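Local coordinates for protein fatty acid CoA ligase (Marinactinospora thermotolerans, PDB 6SQ8) that belongs to the ANL clan of AMP-binding enzymes and holds adenosine monophosphate and 1-ethanoyl-9H-pyrido[3,4-b]indole-3-carboxylic acid side by side in adjoining pockets, at residues A[295-300]-A[376-381]; A[302-307]-A[353-358]; A[451-456]-A[473-478]. All coordinates share one frame; numbering follows the deposited sequence.

In the fold
Interactions 1 and 2 build neighbouring walls of the adjoining pockets that hold AMP and EQ2; their centres lie about 8 Å apart. They meet through the hairpin of strands 293-299 and 303-308, where Tyr297 O and Ile305 N, 2.8 Å apart, probably form a hydrogen bond and Leu376 packs on Ala302. Interaction 1 reaches both ligands, mainly AMP, whereas interaction 2 backs EQ2 through Ala303 and Phe304. Interaction 3 belongs to the C-terminal domain and has no part in these pockets: its centre is about 30 Å from that of interaction 1 and about 38 Å from that of interaction 2, and it packs a helix onto a strand.

Interaction 1 of 3, residues A[295-300]-A[376-381]; sequences QNYGTQ and LRTGDV. With AMP (adenosine monophosphate), chain G; EQ2 (1-ethanoyl-9~{H}-pyrido[3,4-b]indole-3-carboxylic acid), chain F.
Thr378 sets its CB against the phenol end of Tyr297, 3.9 Å from OH, and Thr299 CG2 packs 4.3 Å from the same Thr378 CB. Its hydroxyl OG1 is turned to other work: it hydrogen-bonds Val349 O on strand 347-352 and accepts from Asp380 N (3.0 Å, 165°), an ST turn that bends the chain. Gly379 makes the corner between strands 375-378 and 380-384; at its positive phi a CB would be jammed against the carbonyl of Thr378. Asp380 follows, its carboxylate facing the ribose of AMP as the ribose-binding aspartate does in other ANL enzymes. OD1 accepts from AMP O2' at 2.6 Å and has long, weak ion pairs with Arg395 and Arg410, which is also hydrogen-bonded to AMP. OD2 accepts a hydrogen bond from Tyr297 OH at 2.7 Å, on its anti side, 18° out of the carboxylate plane, with ring and carboxylate inclined by 51°. Tyr297 reaches this far because its CG is anti to the backbone N, and on the way the ring passes beside the adenine. At the adenine end, strand 293-299 takes up the amino group: AMP N6 donates to Gln295 OE1 at 3.3 Å and to Asn296 O.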
# COMPACT_ATOMS: atom_id res chain seq x y z
N GLN A 295 6.81 -3.29 10.28
CA GLN A 295 5.90 -3.75 9.25
C GLN A 295 4.54 -3.06 9.46
O GLN A 295 4.17 -2.75 10.59
CB GLN A 295 5.81 -5.27 9.27
CG GLN A 295 5.36 -5.88 7.95
CD GLN A 295 5.06 -7.35 8.07
OE1 GLN A 295 3.90 -7.72 8.12
NE2 GLN A 295 6.10 -8.17 8.19
N ASN A 296 3.84 -2.80 8.35
CA ASN A 296 2.50 -2.26 8.31
C ASN A 296 1.63 -3.24 7.51
O ASN A 296 2.06 -3.74 6.48
CB ASN A 296 2.46 -0.87 7.67
CG ASN A 296 2.78 0.28 8.61
OD1 ASN A 296 3.24 0.07 9.74
ND2 ASN A 296 2.59 1.50 8.13
N TYR A 297 0.42 -3.48 7.99
CA TYR A 297 -0.60 -4.23 7.29
C TYR A 297 -1.84 -3.35 7.16
O TYR A 297 -2.32 -2.78 8.13
CB TYR A 297 -0.89 -5.54 8.04
CG TYR A 297 -2.20 -6.23 7.72
CD1 TYR A 297 -2.56 -6.53 6.42
CD2 TYR A 297 -3.06 -6.62 8.74
CE1 TYR A 297 -3.74 -7.20 6.13
CE2 TYR A 297 -4.25 -7.28 8.47
CZ TYR A 297 -4.58 -7.58 7.16
OH TYR A 297 -5.75 -8.24 6.90
N GLY A 298 -2.34 -3.26 5.93
CA GLY A 298 -3.61 -2.65 5.63
C GLY A 298 -4.18 -3.22 4.34
O GLY A 298 -3.57 -4.09 3.73
N THR A 299 -5.38 -2.75 3.98
CA THR A 299 -6.01 -3.05 2.70
C THR A 299 -6.57 -1.74 2.16
O THR A 299 -6.63 -0.76 2.88
CB THR A 299 -7.08 -4.14 2.84
OG1 THR A 299 -8.31 -3.56 3.28
CG2 THR A 299 -6.67 -5.25 3.79
N GLN A 300 -6.96 -1.75 0.89
CA GLN A 300 -7.54 -0.58 0.24
C GLN A 300 -8.84 -0.22 0.97
O GLN A 300 -9.09 0.95 1.22
CB GLN A 300 -7.79 -0.84 -1.25
CG GLN A 300 -6.55 -0.70 -2.10
CD GLN A 300 -6.41 0.66 -2.74
OE1 GLN A 300 -6.46 1.73 -2.10
NE2 GLN A 300 -6.25 0.60 -4.05
N LEU A 376 -15.79 -4.79 8.36
CA LEU A 376 -15.27 -5.00 7.02
C LEU A 376 -14.58 -6.36 6.92
O LEU A 376 -13.80 -6.73 7.78
CB LEU A 376 -14.30 -3.86 6.70
CG LEU A 376 -13.40 -4.07 5.49
CD1 LEU A 376 -14.24 -4.18 4.24
CD2 LEU A 376 -12.41 -2.94 5.33
N ARG A 377 -14.95 -7.11 5.89
CA ARG A 377 -14.32 -8.37 5.46
C ARG A 377 -13.05 -8.01 4.67
O ARG A 377 -13.13 -7.58 3.53
CB ARG A 377 -15.34 -9.13 4.61
CG ARG A 377 -15.05 -10.58 4.24
CD ARG A 377 -16.11 -10.96 3.20
NE ARG A 377 -16.02 -12.29 2.59
CZ ARG A 377 -16.80 -13.34 2.87
NH1 ARG A 377 -17.73 -13.26 3.81
NH2 ARG A 377 -16.64 -14.48 2.23
N THR A 378 -11.89 -8.18 5.29
CA THR A 378 -10.62 -7.82 4.69
C THR A 378 -10.36 -8.64 3.43
O THR A 378 -9.79 -8.14 2.49
CB THR A 378 -9.44 -8.04 5.65
OG1 THR A 378 -9.43 -9.43 6.02
CG2 THR A 378 -9.52 -7.16 6.88
N GLY A 379 -10.77 -9.92 3.45
CA GLY A 379 -10.42 -10.86 2.38
C GLY A 379 -9.23 -11.75 2.74
O GLY A 379 -8.83 -12.59 1.96
N ASP A 380 -8.67 -11.51 3.94
CA ASP A 380 -7.57 -12.27 4.47
C ASP A 380 -8.10 -13.27 5.49
O ASP A 380 -9.18 -13.08 6.06
CB ASP A 380 -6.54 -11.37 5.14
CG ASP A 380 -5.81 -10.49 4.15
OD1 ASP A 380 -5.39 -11.05 3.08
OD2 ASP A 380 -5.68 -9.25 4.44
N VAL A 381 -7.29 -14.31 5.69
CA VAL A 381 -7.53 -15.37 6.61
C VAL A 381 -6.31 -15.44 7.55
O VAL A 381 -5.18 -15.26 7.13
CB VAL A 381 -7.76 -16.67 5.82
CG1 VAL A 381 -7.46 -17.92 6.62
CG2 VAL A 381 -9.16 -16.73 5.27
P AMP G . -5.31 -4.67 -1.67
O1P AMP G . -5.51 -3.37 -0.94
O2P AMP G . -6.59 -5.51 -1.84
O3P AMP G . -4.53 -4.45 -2.95
O5' AMP G . -4.30 -5.50 -0.68
C5' AMP G . -4.64 -6.10 0.58
C4' AMP G . -3.96 -7.46 0.78
O4' AMP G . -2.54 -7.39 0.69
C3' AMP G . -4.20 -8.00 2.16
O3' AMP G . -5.35 -8.79 2.04
C2' AMP G . -2.96 -8.80 2.56
O2' AMP G . -3.00 -10.23 2.33
C1' AMP G . -1.88 -8.18 1.69
N9 AMP G . -1.00 -7.36 2.56
C8 AMP G . -0.93 -6.01 2.64
N7 AMP G . 0.01 -5.64 3.56
C5 AMP G . 0.54 -6.77 4.07
C6 AMP G . 1.56 -7.11 5.09
N6 AMP G . 2.24 -6.16 5.74
N1 AMP G . 1.80 -8.42 5.32
C2 AMP G . 1.12 -9.40 4.65
N3 AMP G . 0.17 -9.17 3.72
C4 AMP G . -0.14 -7.90 3.40
C1 EQ2 F . -0.32 0.14 5.73
C2 EQ2 F . -0.30 -0.63 4.46
O1 EQ2 F . 0.65 -1.36 4.22
C3 EQ2 F . -1.42 -0.46 3.46
N1 EQ2 F . -1.53 -1.41 2.52
C4 EQ2 F . -2.49 -1.31 1.58
C5 EQ2 F . -2.54 -2.39 0.52
O2 EQ2 F . -1.73 -3.34 0.61
O3 EQ2 F . -3.36 -2.21 -0.39
C6 EQ2 F . -3.38 -0.25 1.53
C7 EQ2 F . -3.29 0.74 2.49
C8 EQ2 F . -4.03 1.95 2.77
C9 EQ2 F . -5.11 2.60 2.18
C10 EQ2 F . -5.57 3.77 2.74
C11 EQ2 F . -4.96 4.31 3.87
C12 EQ2 F . -3.90 3.69 4.48
C13 EQ2 F . -3.44 2.51 3.92
N2 EQ2 F . -2.39 1.70 4.32
C14 EQ2 F . -2.29 0.64 3.48

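Interaction 2 of 3, residues A[302-307]-A[353-358]; sequences AAFIAA and SPMTMS. With EQ2 (1-ethanoyl-9~{H}-pyrido[3,4-b]indole-3-carboxylic acid), chain F.
Met355 packs its CB against Ala303 CB at 3.9 Å, the first step of a side chain that runs along strand 303-308 beside Phe304. Ala302 O lies at a similar distance from the same CB. The chain then leads out extended through CG to SD, which rests 3.9 Å from Phe304 CB and near CD2. This sulfur lies at the rim of the phenyl ring, 5.4 Å from its centroid and 89° off the normal, a Met-aromatic contact made with the ring edge. A bend at the last torsion (chi3 -72°) brings CE back to Phe304 O at 3.4 Å. Helix 175-189 also borders the methionine, through Ala180, Cys181 and Ala184. Strand 303-308, antiparallel to 293-299, carries a classic beta bulge at Ile305 and Ala306, while segment 353-358 is a loop that opens with a type I turn from Ser353 to Thr356. Within that turn Ser353 OG accepts from Met355 N at 2.9 Å, an ST turn that ties down the backbone bearing the methionine. The same hydroxyl donates to a water, which in turn donates to Ala302 O and to Phe304 O, bridging loop and strand. One face of the Phe304 ring is turned to EQ2, whose C12 sits 4.0 Å above its centre. Ala303 CB touches the ligand as well, 3.4 Å from C11.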
# COMPACT_ATOMS: atom_id res chain seq x y z
N ALA A 302 -9.65 -1.20 4.15
CA ALA A 302 -9.52 -1.08 5.59
C ALA A 302 -8.65 0.12 6.00
O ALA A 302 -8.68 0.52 7.17
CB ALA A 302 -8.93 -2.35 6.15
N ALA A 303 -7.82 0.61 5.08
CA ALA A 303 -6.65 1.40 5.43
C ALA A 303 -5.78 0.62 6.45
O ALA A 303 -5.72 -0.61 6.40
CB ALA A 303 -7.09 2.75 5.94
N PHE A 304 -5.11 1.35 7.37
CA PHE A 304 -4.20 0.76 8.34
C PHE A 304 -4.93 -0.20 9.29
O PHE A 304 -5.98 0.16 9.82
CB PHE A 304 -3.56 1.87 9.17
CG PHE A 304 -2.60 2.77 8.44
CD1 PHE A 304 -1.49 2.25 7.79
CD2 PHE A 304 -2.77 4.14 8.45
CE1 PHE A 304 -0.60 3.08 7.12
CE2 PHE A 304 -1.87 4.97 7.80
CZ PHE A 304 -0.79 4.44 7.14
N ILE A 305 -4.34 -1.38 9.52
CA ILE A 305 -4.91 -2.36 10.46
C ILE A 305 -3.93 -2.68 11.60
O ILE A 305 -4.30 -2.62 12.78
CB ILE A 305 -5.34 -3.64 9.74
CG1 ILE A 305 -6.42 -3.35 8.70
CG2 ILE A 305 -5.79 -4.68 10.75
CD1 ILE A 305 -6.75 -4.56 7.82
N ALA A 306 -2.70 -3.07 11.26
CA ALA A 306 -1.75 -3.54 12.28
C ALA A 306 -0.32 -3.17 11.91
O ALA A 306 -0.02 -2.85 10.76
CB ALA A 306 -1.88 -5.02 12.44
N ALA A 307 0.55 -3.20 12.93
CA ALA A 307 1.96 -2.97 12.74
C ALA A 307 2.78 -3.90 13.64
O ALA A 307 2.35 -4.30 14.70
CB ALA A 307 2.30 -1.52 12.97
N SER A 353 -13.07 -0.06 12.41
CA SER A 353 -12.18 1.04 12.80
C SER A 353 -12.65 2.36 12.19
O SER A 353 -13.34 2.36 11.17
CB SER A 353 -10.74 0.76 12.41
OG SER A 353 -10.44 1.31 11.13
N PRO A 354 -12.23 3.51 12.76
CA PRO A 354 -12.48 4.81 12.16
C PRO A 354 -11.78 5.06 10.81
O PRO A 354 -11.98 6.11 10.23
CB PRO A 354 -11.90 5.81 13.17
CG PRO A 354 -10.87 5.03 13.93
CD PRO A 354 -11.47 3.63 14.01
N MET A 355 -10.95 4.11 10.36
CA MET A 355 -10.16 4.29 9.14
C MET A 355 -10.78 3.53 7.97
O MET A 355 -10.34 3.71 6.84
CB MET A 355 -8.72 3.82 9.36
CG MET A 355 -7.93 4.78 10.23
SD MET A 355 -6.27 4.21 10.59
CE MET A 355 -6.63 2.88 11.74
N THR A 356 -11.81 2.72 8.21
CA THR A 356 -12.37 1.90 7.14
C THR A 356 -13.14 2.76 6.14
O THR A 356 -13.66 3.83 6.49
CB THR A 356 -13.30 0.79 7.65
OG1 THR A 356 -14.42 1.40 8.30
CG2 THR A 356 -12.56 -0.14 8.59
N MET A 357 -13.20 2.24 4.91
CA MET A 357 -13.87 2.85 3.77
C MET A 357 -15.32 3.19 4.15
O MET A 357 -15.87 2.60 5.06
CB MET A 357 -13.86 1.91 2.56
CG MET A 357 -14.85 0.76 2.68
SD MET A 357 -15.01 -0.38 1.27
CE MET A 357 -14.41 0.66 -0.06
N SER A 358 -15.90 4.15 3.44
CA SER A 358 -17.34 4.42 3.50
C SER A 358 -18.08 3.37 2.68
O SER A 358 -19.19 2.98 3.01
CB SER A 358 -17.65 5.80 3.00
OG SER A 358 -17.02 6.78 3.81
C1 EQ2 F . -0.32 0.14 5.73
C2 EQ2 F . -0.30 -0.63 4.46
O1 EQ2 F . 0.65 -1.36 4.22
C3 EQ2 F . -1.42 -0.46 3.46
N1 EQ2 F . -1.53 -1.41 2.52
C4 EQ2 F . -2.49 -1.31 1.58
C5 EQ2 F . -2.54 -2.39 0.52
O2 EQ2 F . -1.73 -3.34 0.61
O3 EQ2 F . -3.36 -2.21 -0.39
C6 EQ2 F . -3.38 -0.25 1.53
C7 EQ2 F . -3.29 0.74 2.49
C8 EQ2 F . -4.03 1.95 2.77
C9 EQ2 F . -5.11 2.60 2.18
C10 EQ2 F . -5.57 3.77 2.74
C11 EQ2 F . -4.96 4.31 3.87
C12 EQ2 F . -3.90 3.69 4.48
C13 EQ2 F . -3.44 2.51 3.92
N2 EQ2 F . -2.39 1.70 4.32
C14 EQ2 F . -2.29 0.64 3.48
O HOH W 1 -8.73 -0.14 9.55

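Interaction 3 of 3, residues A[451-456]-A[473-478]; sequences PDPEHL and VEFVRS
Phe475 lays the far end of its ring between Pro451, Pro453 and Leu456, and each of the three meets it from a different direction. Pro453 crosses it at about a right angle: its CG comes obliquely to CE2 at 3.7 Å, and CD lies close to CE2 and CZ too, so one end of the pyrrolidine bears on one corner of the phenyl. Leu456 comes from the opposite direction to Phe475 and touches it with a single branch, CD1, which lies near the ring plane at the edge, 4.1 Å from CE1. Pro451 contributes its carbonyl as well as its ring; O is 3.6 Å from CZ, also in an oblique position, and CG is 4.2 Å from the same atom. Phe475 leaves strand 472-475 on the helix side, and with CG anti to the carbonyl carbon (chi1 -63°) the ring reaches Pro451 and Pro453. Two residues earlier, on the same side, Val473 sets its CB 4.3 Å from Pro453 CB, so the proline is touched by both side chains. The contact joins the last two elements of a beta-alpha-beta unit in the C-terminal domain: strand 438-445, helix 453-463 and strand 472-475, the two strands being parallel neighbours. Phe475 and Pro451 also lean on strand 438-445, both at Val445 and the phenylalanine at Val443 besides. At the start of the helix Asp452 is the N-cap. Its OD1 accepts from Glu454 N at 3.0 Å, approached from above the carboxylate plane (59° out of it), and this capping bond helps to hold the first turn, from which Pro453 and Leu456 meet the strand.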
# COMPACT_ATOMS: atom_id res chain seq x y z
N PRO A 451 19.29 -26.08 -5.40
CA PRO A 451 18.79 -27.01 -4.40
C PRO A 451 17.96 -28.13 -5.05
O PRO A 451 17.48 -27.99 -6.17
CB PRO A 451 17.90 -26.13 -3.52
CG PRO A 451 17.41 -25.07 -4.47
CD PRO A 451 18.62 -24.78 -5.32
N ASP A 452 17.82 -29.21 -4.31
CA ASP A 452 17.13 -30.39 -4.75
C ASP A 452 15.64 -30.21 -4.47
O ASP A 452 15.24 -30.12 -3.30
CB ASP A 452 17.71 -31.63 -4.06
CG ASP A 452 17.15 -32.96 -4.52
OD1 ASP A 452 16.18 -32.96 -5.30
OD2 ASP A 452 17.69 -34.00 -4.11
N PRO A 453 14.77 -30.21 -5.51
CA PRO A 453 13.33 -30.13 -5.29
C PRO A 453 12.86 -31.07 -4.18
O PRO A 453 11.95 -30.75 -3.43
CB PRO A 453 12.76 -30.58 -6.64
CG PRO A 453 13.79 -30.17 -7.64
CD PRO A 453 15.12 -30.32 -6.93
N GLU A 454 13.49 -32.24 -4.10
CA GLU A 454 13.10 -33.26 -3.17
C GLU A 454 13.44 -32.85 -1.74
O GLU A 454 12.73 -33.26 -0.82
CB GLU A 454 13.73 -34.61 -3.54
CG GLU A 454 12.84 -35.79 -3.17
CD GLU A 454 11.44 -35.70 -3.77
OE1 GLU A 454 11.35 -35.43 -5.00
OE2 GLU A 454 10.45 -35.86 -3.01
N HIS A 455 14.52 -32.08 -1.53
CA HIS A 455 14.86 -31.57 -0.20
C HIS A 455 13.76 -30.62 0.28
O HIS A 455 13.35 -30.64 1.43
CB HIS A 455 16.21 -30.85 -0.17
CG HIS A 455 17.42 -31.73 -0.27
ND1 HIS A 455 17.36 -33.12 -0.21
CD2 HIS A 455 18.72 -31.42 -0.42
CE1 HIS A 455 18.58 -33.60 -0.30
NE2 HIS A 455 19.42 -32.58 -0.46
N LEU A 456 13.27 -29.80 -0.66
CA LEU A 456 12.22 -28.83 -0.39
C LEU A 456 10.91 -29.56 -0.07
O LEU A 456 10.24 -29.23 0.90
CB LEU A 456 12.08 -27.89 -1.59
CG LEU A 456 13.34 -27.13 -2.01
CD1 LEU A 456 13.02 -26.17 -3.12
CD2 LEU A 456 13.97 -26.39 -0.86
N VAL A 473 7.32 -28.71 -8.38
CA VAL A 473 8.19 -27.63 -7.98
C VAL A 473 8.89 -27.10 -9.23
O VAL A 473 9.60 -27.84 -9.88
CB VAL A 473 9.21 -28.10 -6.93
CG1 VAL A 473 10.23 -27.02 -6.60
CG2 VAL A 473 8.52 -28.57 -5.66
N GLU A 474 8.68 -25.82 -9.55
CA GLU A 474 9.26 -25.17 -10.71
C GLU A 474 10.18 -24.04 -10.25
O GLU A 474 9.75 -23.19 -9.48
CB GLU A 474 8.12 -24.57 -11.54
CG GLU A 474 7.58 -25.55 -12.54
CD GLU A 474 8.44 -25.48 -13.79
OE1 GLU A 474 8.70 -24.33 -14.26
OE2 GLU A 474 8.88 -26.55 -14.26
N PHE A 475 11.41 -24.02 -10.76
CA PHE A 475 12.34 -22.95 -10.45
C PHE A 475 12.19 -21.84 -11.50
O PHE A 475 12.22 -22.10 -12.68
CB PHE A 475 13.77 -23.48 -10.36
CG PHE A 475 14.01 -24.49 -9.26
CD1 PHE A 475 13.70 -24.18 -7.95
CD2 PHE A 475 14.52 -25.74 -9.53
CE1 PHE A 475 13.91 -25.10 -6.93
CE2 PHE A 475 14.72 -26.67 -8.51
CZ PHE A 475 14.42 -26.34 -7.21
N VAL A 476 12.04 -20.60 -11.04
CA VAL A 476 11.69 -19.45 -11.87
C VAL A 476 12.59 -18.28 -11.47
O VAL A 476 13.12 -18.26 -10.35
CB VAL A 476 10.20 -19.11 -11.71
CG1 VAL A 476 9.30 -20.24 -12.20
CG2 VAL A 476 9.85 -18.77 -10.27
N ARG A 477 12.79 -17.32 -12.38
CA ARG A 477 13.74 -16.24 -12.13
C ARG A 477 13.14 -15.26 -11.12
O ARG A 477 13.87 -14.73 -10.27
CB ARG A 477 14.25 -15.58 -13.42
CG ARG A 477 13.22 -14.86 -14.27
CD ARG A 477 13.88 -14.30 -15.53
NE ARG A 477 14.92 -13.32 -15.23
CZ ARG A 477 16.23 -13.55 -15.22
NH1 ARG A 477 16.71 -14.75 -15.50
NH2 ARG A 477 17.06 -12.57 -14.92
N SER A 478 11.83 -15.05 -11.17
CA SER A 478 11.14 -14.20 -10.18
C SER A 478 9.67 -14.57 -10.06
O SER A 478 9.13 -15.27 -10.91
CB SER A 478 11.28 -12.75 -10.55
OG SER A 478 10.45 -12.45 -11.66